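PDB 5WA1: programmed cell death 6-interacting protein from Homo sapiens, which sorts cargo into intralumenal vesicles of multivesicular bodies and acts in cytokinesis, its Bro1 domain here carrying a bound peptide of the ESCRT-III subunit CHMP4C. Local coordinates for residues A[277-282]-A[323-328]; A[230-235]-A[282-287]. All blocks are in the same frame, centred on the assembly; numbering follows the deposited sequence.

Contact 1: residues A[277-282]-A[323-328]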
ATOM      1  N   ALA A 277      -6.077  10.702 -17.707  1.00 31.40           N
ATOM      2  CA  ALA A 277      -5.783  12.129 -17.641  1.00 31.09           C
ATOM      3  C   ALA A 277      -6.089  12.808 -18.979  1.00 35.40           C
ATOM      4  O   ALA A 277      -6.713  13.874 -19.021  1.00 36.51           O
ATOM      5  CB  ALA A 277      -4.316  12.335 -17.262  1.00 34.38           C
ATOM      6  N   GLU A 278      -5.641  12.204 -20.081  1.00 35.16           N
ATOM      7  CA  GLU A 278      -5.885  12.801 -21.404  1.00 33.88           C
ATOM      8  C   GLU A 278      -7.368  12.791 -21.748  1.00 38.88           C
ATOM      9  O   GLU A 278      -7.874  13.723 -22.386  1.00 40.03           O
ATOM     10  CB  GLU A 278      -5.094  12.053 -22.469  1.00 37.65           C
ATOM     11  CG  GLU A 278      -3.587  12.259 -22.422  1.00 36.41           C
ATOM     12  CD  GLU A 278      -3.152  13.660 -22.860  1.00 53.33           C
ATOM     13  OE1 GLU A 278      -4.020  14.545 -23.068  1.00 41.35           O
ATOM     14  OE2 GLU A 278      -1.926  13.882 -22.992  1.00 55.58           O
ATOM     15  N   TYR A 279      -8.075  11.730 -21.359  1.00 36.38           N
ATOM     16  CA  TYR A 279      -9.497  11.641 -21.665  1.00 41.49           C
ATOM     17  C   TYR A 279     -10.274  12.738 -20.951  1.00 48.59           C
ATOM     18  O   TYR A 279     -11.095  13.427 -21.564  1.00 42.47           O
ATOM     19  CB  TYR A 279     -10.039  10.263 -21.292  1.00 45.96           C
ATOM     20  CG  TYR A 279     -11.532  10.146 -21.460  1.00 51.58           C
ATOM     21  CD1 TYR A 279     -12.098  10.045 -22.727  1.00 58.35           C
ATOM     22  CD2 TYR A 279     -12.377  10.148 -20.360  1.00 54.62           C
ATOM     23  CE1 TYR A 279     -13.461   9.944 -22.894  1.00 58.44           C
ATOM     24  CE2 TYR A 279     -13.748  10.050 -20.515  1.00 60.79           C
ATOM     25  CZ  TYR A 279     -14.281   9.949 -21.783  1.00 62.18           C
ATOM     26  OH  TYR A 279     -15.633   9.845 -21.944  1.00 64.12           O
ATOM     27  N   HIS A 280     -10.022  12.926 -19.653  1.00 36.91           N
ATOM     28  CA  HIS A 280     -10.751  13.951 -18.924  1.00 39.57           C
ATOM     29  C   HIS A 280     -10.286  15.348 -19.303  1.00 38.12           C
ATOM     30  O   HIS A 280     -11.090  16.284 -19.312  1.00 41.65           O
ATOM     31  CB  HIS A 280     -10.641  13.706 -17.420  1.00 40.11           C
ATOM     32  CG  HIS A 280     -11.451  12.532 -16.971  1.00 44.77           C
ATOM     33  ND1 HIS A 280     -12.811  12.606 -16.783  1.00 46.00           N
ATOM     34  CD2 HIS A 280     -11.105  11.241 -16.742  1.00 42.16           C
ATOM     35  CE1 HIS A 280     -13.270  11.418 -16.429  1.00 50.35           C
ATOM     36  NE2 HIS A 280     -12.256  10.572 -16.401  1.00 49.98           N
ATOM     37  N   GLN A 281      -9.010  15.510 -19.644  1.00 37.23           N
ATOM     38  CA  GLN A 281      -8.581  16.803 -20.159  1.00 39.14           C
ATOM     39  C   GLN A 281      -9.230  17.101 -21.505  1.00 40.70           C
ATOM     40  O   GLN A 281      -9.517  18.263 -21.799  1.00 38.10           O
ATOM     41  CB  GLN A 281      -7.057  16.851 -20.270  1.00 35.68           C
ATOM     42  CG  GLN A 281      -6.503  18.260 -20.477  1.00 40.63           C
ATOM     43  CD  GLN A 281      -6.625  19.108 -19.230  1.00 47.71           C
ATOM     44  OE1 GLN A 281      -6.846  18.587 -18.134  1.00 42.84           O
ATOM     45  NE2 GLN A 281      -6.486  20.419 -19.382  1.00 54.48           N
ATOM     46  N   SER A 282      -9.484  16.072 -22.319  1.00 38.32           N
ATOM     47  CA  SER A 282     -10.123  16.286 -23.610  1.00 39.67           C
ATOM     48  C   SER A 282     -11.567  16.759 -23.450  1.00 44.16           C
ATOM     49  O   SER A 282     -12.052  17.562 -24.261  1.00 47.20           O
ATOM     50  CB  SER A 282     -10.062  15.007 -24.457  1.00 38.56           C
ATOM     51  OG  SER A 282     -11.138  14.134 -24.114  1.00 40.17           O
ATOM     52  N   ASP A 323     -13.574   1.593 -26.145  1.00 60.13           N
ATOM     53  CA  ASP A 323     -14.744   1.944 -26.948  1.00 59.75           C
ATOM     54  C   ASP A 323     -15.217   3.361 -26.656  1.00 60.59           C
ATOM     55  O   ASP A 323     -15.648   4.078 -27.568  1.00 66.34           O
ATOM     56  CB  ASP A 323     -15.871   0.949 -26.681  1.00 67.41           C
ATOM     57  CG  ASP A 323     -15.520  -0.460 -27.102  1.00 85.89           C
ATOM     58  OD1 ASP A 323     -14.597  -0.622 -27.926  1.00 92.86           O
ATOM     59  OD2 ASP A 323     -16.167  -1.408 -26.606  1.00 98.18           O
ATOM     60  N   LYS A 324     -15.172   3.774 -25.388  1.00 62.66           N
ATOM     61  CA  LYS A 324     -15.566   5.132 -25.033  1.00 62.49           C
ATOM     62  C   LYS A 324     -14.669   6.154 -25.720  1.00 59.22           C
ATOM     63  O   LYS A 324     -15.149   7.141 -26.288  1.00 58.35           O
ATOM     64  CB  LYS A 324     -15.526   5.298 -23.514  1.00 59.60           C
ATOM     65  CG  LYS A 324     -16.002   6.651 -23.019  1.00 74.16           C
ATOM     66  CD  LYS A 324     -16.181   6.652 -21.502  1.00 84.37           C
ATOM     67  CE  LYS A 324     -14.870   6.426 -20.770  1.00 92.71           C
ATOM     68  NZ  LYS A 324     -15.063   6.340 -19.292  1.00 98.60           N
ATOM     69  N   ILE A 325     -13.358   5.917 -25.691  1.00 54.98           N
ATOM     70  CA  ILE A 325     -12.404   6.826 -26.326  1.00 49.52           C
ATOM     71  C   ILE A 325     -12.655   6.895 -27.821  1.00 49.80           C
ATOM     72  O   ILE A 325     -12.724   7.979 -28.414  1.00 53.64           O
ATOM     73  CB  ILE A 325     -10.962   6.376 -26.026  1.00 45.05           C
ATOM     74  CG1 ILE A 325     -10.638   6.527 -24.547  1.00 47.25           C
ATOM     75  CG2 ILE A 325      -9.955   7.149 -26.896  1.00 42.06           C
ATOM     76  CD1 ILE A 325      -9.339   5.809 -24.150  1.00 46.85           C
ATOM     77  N   ASN A 326     -12.790   5.736 -28.458  1.00 53.04           N
ATOM     78  CA  ASN A 326     -12.887   5.723 -29.908  1.00 59.24           C
ATOM     79  C   ASN A 326     -14.250   6.199 -30.395  1.00 64.89           C
ATOM     80  O   ASN A 326     -14.342   6.776 -31.480  1.00 60.65           O
ATOM     81  CB  ASN A 326     -12.535   4.330 -30.425  1.00 60.72           C
ATOM     82  CG  ASN A 326     -11.045   4.035 -30.292  1.00 65.91           C
ATOM     83  OD1 ASN A 326     -10.230   4.567 -31.043  1.00 72.65           O
ATOM     84  ND2 ASN A 326     -10.681   3.215 -29.311  1.00 83.43           N
ATOM     85  N   ARG A 327     -15.309   6.010 -29.602  1.00 67.16           N
ATOM     86  CA  ARG A 327     -16.577   6.648 -29.944  1.00 68.26           C
ATOM     87  C   ARG A 327     -16.456   8.167 -29.882  1.00 62.77           C
ATOM     88  O   ARG A 327     -16.963   8.870 -30.763  1.00 61.95           O
ATOM     89  CB  ARG A 327     -17.691   6.157 -29.020  1.00 70.49           C
ATOM     90  CG  ARG A 327     -18.360   4.880 -29.499  1.00 80.94           C
ATOM     91  CD  ARG A 327     -19.562   4.511 -28.638  1.00 89.02           C
ATOM     92  NE  ARG A 327     -19.177   3.899 -27.369  1.00 96.48           N
ATOM     93  CZ  ARG A 327     -19.158   4.534 -26.199  1.00 93.01           C
ATOM     94  NH1 ARG A 327     -19.505   5.813 -26.129  1.00 91.20           N
ATOM     95  NH2 ARG A 327     -18.795   3.887 -25.100  1.00 78.54           N
ATOM     96  N   ALA A 328     -15.782   8.693 -28.854  1.00 60.16           N
ATOM     97  CA  ALA A 328     -15.633  10.140 -28.740  1.00 54.63           C
ATOM     98  C   ALA A 328     -14.728  10.685 -29.835  1.00 55.53           C
ATOM     99  O   ALA A 328     -14.992  11.752 -30.400  1.00 47.71           O
ATOM    100  CB  ALA A 328     -15.088  10.503 -27.359  1.00 45.54           C
TER
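Tyr279 and Lys324 meet with their long axes at about a right angle, the lysine chain passing across the hydroxyl end of the phenol. With CG anti to the backbone N (chi1 175°), the tyrosine reaches out from helix 262-287 toward helix 319-340. Its OH lies 3.3 Å from Lys324 CD and hardly farther from Lys324 CG, so methylenes, not the ammonium, meet the oxygen. Lys324 bends at chi3, which brings CE to 3.7 Å from Tyr279 CZ and leaves NZ beyond it, nearest Tyr279 CE2. Nearer the root of the ring, Ile325 CG1 approaches Tyr279 CD1 at 4.2 Å, an oblique apolar contact; Ile325 also packs on Ala302 and Ile305 of helix 291-311. At its CD2 side the ring meets His280, its neighbour in sequence: Tyr279 CD2 stands 3.9 Å above the centre of the imidazole, and His280 NE2 lies in the phenol plane at its edge. The Tyr279 carbonyl also accepts a 2.6 Å hydrogen bond from Ser282 OG, one turn on. A tyrosine spanning from helix 262-287 to helix 319-340, with helix 291-311 beside it, is consistent with the TPR-related helical packing of the Bro1 domain.

Contact 2: residues A[230-235]-A[282-287]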
ATOM      1  N   LYS A 230     -15.304  17.881 -11.299  1.00 55.89           N
ATOM      2  CA  LYS A 230     -14.896  18.578 -12.514  1.00 62.67           C
ATOM      3  C   LYS A 230     -13.851  17.763 -13.262  1.00 61.83           C
ATOM      4  O   LYS A 230     -12.926  17.207 -12.660  1.00 53.63           O
ATOM      5  CB  LYS A 230     -14.319  19.958 -12.186  1.00 59.01           C
ATOM      6  CG  LYS A 230     -15.310  20.962 -11.603  1.00 70.86           C
ATOM      7  CD  LYS A 230     -14.599  22.250 -11.194  1.00 81.18           C
ATOM      8  CE  LYS A 230     -15.580  23.284 -10.658  1.00105.76           C
ATOM      9  NZ  LYS A 230     -14.902  24.522 -10.171  1.00113.09           N
ATOM     10  N   ASP A 231     -13.994  17.696 -14.583  1.00 55.18           N
ATOM     11  CA  ASP A 231     -13.044  16.906 -15.363  1.00 61.47           C
ATOM     12  C   ASP A 231     -11.627  17.451 -15.246  1.00 49.50           C
ATOM     13  O   ASP A 231     -10.667  16.675 -15.310  1.00 46.34           O
ATOM     14  CB  ASP A 231     -13.491  16.833 -16.823  1.00 51.48           C
ATOM     15  CG  ASP A 231     -14.762  16.017 -16.992  1.00 69.04           C
ATOM     16  OD1 ASP A 231     -14.676  14.769 -16.966  1.00 64.62           O
ATOM     17  OD2 ASP A 231     -15.848  16.620 -17.139  1.00 77.56           O
ATOM     18  N   ALA A 232     -11.473  18.765 -15.058  1.00 47.30           N
ATOM     19  CA  ALA A 232     -10.142  19.327 -14.819  1.00 54.56           C
ATOM     20  C   ALA A 232      -9.477  18.689 -13.602  1.00 56.65           C
ATOM     21  O   ALA A 232      -8.273  18.403 -13.615  1.00 47.47           O
ATOM     22  CB  ALA A 232     -10.234  20.838 -14.623  1.00 56.33           C
ATOM     23  N   ILE A 233     -10.245  18.473 -12.539  1.00 47.79           N
ATOM     24  CA  ILE A 233      -9.689  17.904 -11.318  1.00 49.53           C
ATOM     25  C   ILE A 233      -9.402  16.424 -11.503  1.00 46.08           C
ATOM     26  O   ILE A 233      -8.356  15.918 -11.076  1.00 45.37           O
ATOM     27  CB  ILE A 233     -10.655  18.156 -10.148  1.00 54.29           C
ATOM     28  CG1 ILE A 233     -10.693  19.648  -9.818  1.00 69.94           C
ATOM     29  CG2 ILE A 233     -10.289  17.298  -8.941  1.00 55.42           C
ATOM     30  CD1 ILE A 233      -9.327  20.249  -9.602  1.00 77.25           C
ATOM     31  N   ILE A 234     -10.329  15.704 -12.134  1.00 43.79           N
ATOM     32  CA  ILE A 234     -10.126  14.280 -12.375  1.00 49.48           C
ATOM     33  C   ILE A 234      -8.859  14.048 -13.193  1.00 48.85           C
ATOM     34  O   ILE A 234      -8.116  13.090 -12.950  1.00 38.94           O
ATOM     35  CB  ILE A 234     -11.372  13.685 -13.051  1.00 42.52           C
ATOM     36  CG1 ILE A 234     -12.560  13.743 -12.072  1.00 46.93           C
ATOM     37  CG2 ILE A 234     -11.118  12.256 -13.490  1.00 45.15           C
ATOM     38  CD1 ILE A 234     -13.872  13.272 -12.672  1.00 52.16           C
ATOM     39  N   ALA A 235      -8.572  14.940 -14.144  1.00 41.47           N
ATOM     40  CA  ALA A 235      -7.381  14.776 -14.972  1.00 44.35           C
ATOM     41  C   ALA A 235      -6.108  14.941 -14.148  1.00 42.57           C
ATOM     42  O   ALA A 235      -5.149  14.184 -14.324  1.00 38.58           O
ATOM     43  CB  ALA A 235      -7.410  15.770 -16.145  1.00 33.76           C
ATOM     44  N   SER A 282      -9.484  16.072 -22.319  1.00 38.32           N
ATOM     45  CA  SER A 282     -10.123  16.286 -23.610  1.00 39.67           C
ATOM     46  C   SER A 282     -11.567  16.759 -23.450  1.00 44.16           C
ATOM     47  O   SER A 282     -12.052  17.562 -24.261  1.00 47.20           O
ATOM     48  CB  SER A 282     -10.062  15.007 -24.457  1.00 38.56           C
ATOM     49  OG  SER A 282     -11.138  14.134 -24.114  1.00 40.17           O
ATOM     50  N   ILE A 283     -12.272  16.268 -22.429  1.00 39.69           N
ATOM     51  CA  ILE A 283     -13.624  16.750 -22.145  1.00 45.50           C
ATOM     52  C   ILE A 283     -13.599  18.237 -21.814  1.00 48.94           C
ATOM     53  O   ILE A 283     -14.445  19.011 -22.287  1.00 49.11           O
ATOM     54  CB  ILE A 283     -14.253  15.929 -20.998  1.00 48.71           C
ATOM     55  CG1 ILE A 283     -14.430  14.471 -21.423  1.00 46.30           C
ATOM     56  CG2 ILE A 283     -15.592  16.552 -20.548  1.00 49.63           C
ATOM     57  CD1 ILE A 283     -14.937  13.573 -20.314  1.00 50.88           C
ATOM     58  N   LEU A 284     -12.639  18.658 -20.985  1.00 44.47           N
ATOM     59  CA  LEU A 284     -12.470  20.081 -20.706  1.00 41.43           C
ATOM     60  C   LEU A 284     -12.194  20.858 -21.985  1.00 41.91           C
ATOM     61  O   LEU A 284     -12.782  21.921 -22.211  1.00 45.03           O
ATOM     62  CB  LEU A 284     -11.328  20.288 -19.708  1.00 52.49           C
ATOM     63  CG  LEU A 284     -11.033  21.733 -19.299  1.00 56.70           C
ATOM     64  CD1 LEU A 284     -12.281  22.425 -18.758  1.00 56.79           C
ATOM     65  CD2 LEU A 284      -9.914  21.763 -18.258  1.00 57.61           C
ATOM     66  N   ALA A 285     -11.306  20.343 -22.833  1.00 40.34           N
ATOM     67  CA  ALA A 285     -11.020  21.014 -24.101  1.00 43.07           C
ATOM     68  C   ALA A 285     -12.291  21.181 -24.926  1.00 44.33           C
ATOM     69  O   ALA A 285     -12.539  22.260 -25.474  1.00 44.59           O
ATOM     70  CB  ALA A 285      -9.969  20.234 -24.891  1.00 39.53           C
ATOM     71  N   LYS A 286     -13.115  20.130 -25.007  1.00 45.02           N
ATOM     72  CA  LYS A 286     -14.349  20.221 -25.785  1.00 51.04           C
ATOM     73  C   LYS A 286     -15.280  21.275 -25.209  1.00 46.25           C
ATOM     74  O   LYS A 286     -15.872  22.072 -25.955  1.00 48.29           O
ATOM     75  CB  LYS A 286     -15.045  18.858 -25.837  1.00 50.36           C
ATOM     76  CG  LYS A 286     -16.140  18.759 -26.909  1.00 50.80           C
ATOM     77  CD  LYS A 286     -16.819  17.391 -26.902  1.00 61.35           C
ATOM     78  CE  LYS A 286     -17.652  17.158 -28.171  1.00 65.93           C
ATOM     79  NZ  LYS A 286     -16.780  16.914 -29.386  1.00 65.49           N
ATOM     80  N   GLN A 287     -15.422  21.295 -23.882  1.00 46.34           N
ATOM     81  CA  GLN A 287     -16.274  22.277 -23.226  1.00 49.06           C
ATOM     82  C   GLN A 287     -15.828  23.692 -23.532  1.00 50.72           C
ATOM     83  O   GLN A 287     -16.660  24.601 -23.610  1.00 53.56           O
ATOM     84  CB  GLN A 287     -16.270  22.053 -21.715  1.00 52.25           C
ATOM     85  CG  GLN A 287     -17.100  20.883 -21.278  1.00 56.29           C
ATOM     86  CD  GLN A 287     -16.844  20.512 -19.827  1.00 73.29           C
ATOM     87  OE1 GLN A 287     -15.913  21.023 -19.198  1.00 61.99           O
ATOM     88  NE2 GLN A 287     -17.660  19.610 -19.297  1.00 63.68           N
TER
HETATM   89  O   HOH W   1     -16.588  18.845 -16.156  1.00 65.30           O
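Asp231, in the first turn of helix 231-252, lays one face of its carboxylate over the CG2 and CD1 methyls of Ile283 on helix 262-287, and the two side chains cross at about a right angle. From CB, which points toward the other helix, the chain turns with CG anti to the carbonyl carbon (chi1 -68°), bringing CG to 3.7 Å from Ile283 CG2. The two oxygens then part company. OD1 sits 3.6 Å from Ile283 CD1 and accepts a hydrogen bond from His280 ND1, one turn earlier on the same helix as Ile283. OD2 touches Ile283 CG2 at 3.4 Å. It also takes a 2.5 Å hydrogen bond from a water. That water in turn accepts from the Asp231 backbone N and, weakly, from Gln287 NE2, which stands 4.1 Å from Asp231 OD2. Carboxylate and amide planes are 67° apart, and the water joins them where they do not bond directly. Alongside, Ala232 CB packs on Leu284 CD2 at 3.8 Å. The helices run nearly antiparallel, at 153°. Lys230, at the N-cap position just before helix 231-252, leads away from helix 262-287, and its NZ pairs instead with an acidic side chain of the bound peptide. The contact is mixed in chemistry: isoleucine methyls lie over one face of a carboxylate whose two oxygens are satisfied by an imidazole and a water. Its negative charge, next to the N-terminal end of a helix, would be favoured by the helix dipole and could raise the basicity of His280.

In the fold
Helix 262-287 serves both contacts, packing on helix 319-340 in contact 1 and on helix 231-252 in contact 2, with Ser282 common to the two segments. Their centres are about 10 Å apart, and His280 belongs to both neighbourhoods and ties them together. Contact 1 is partly buried and rests on an aromatic ring against aliphatic chain atoms; contact 2 lies at the surface, where a carboxylate, a water and an amide lie beside a single alanine-leucine pair. Both fall in the region that interacts with CHMP4 proteins, but it is segment 230-235 that reaches the bound peptide, through Lys230 and Ile233.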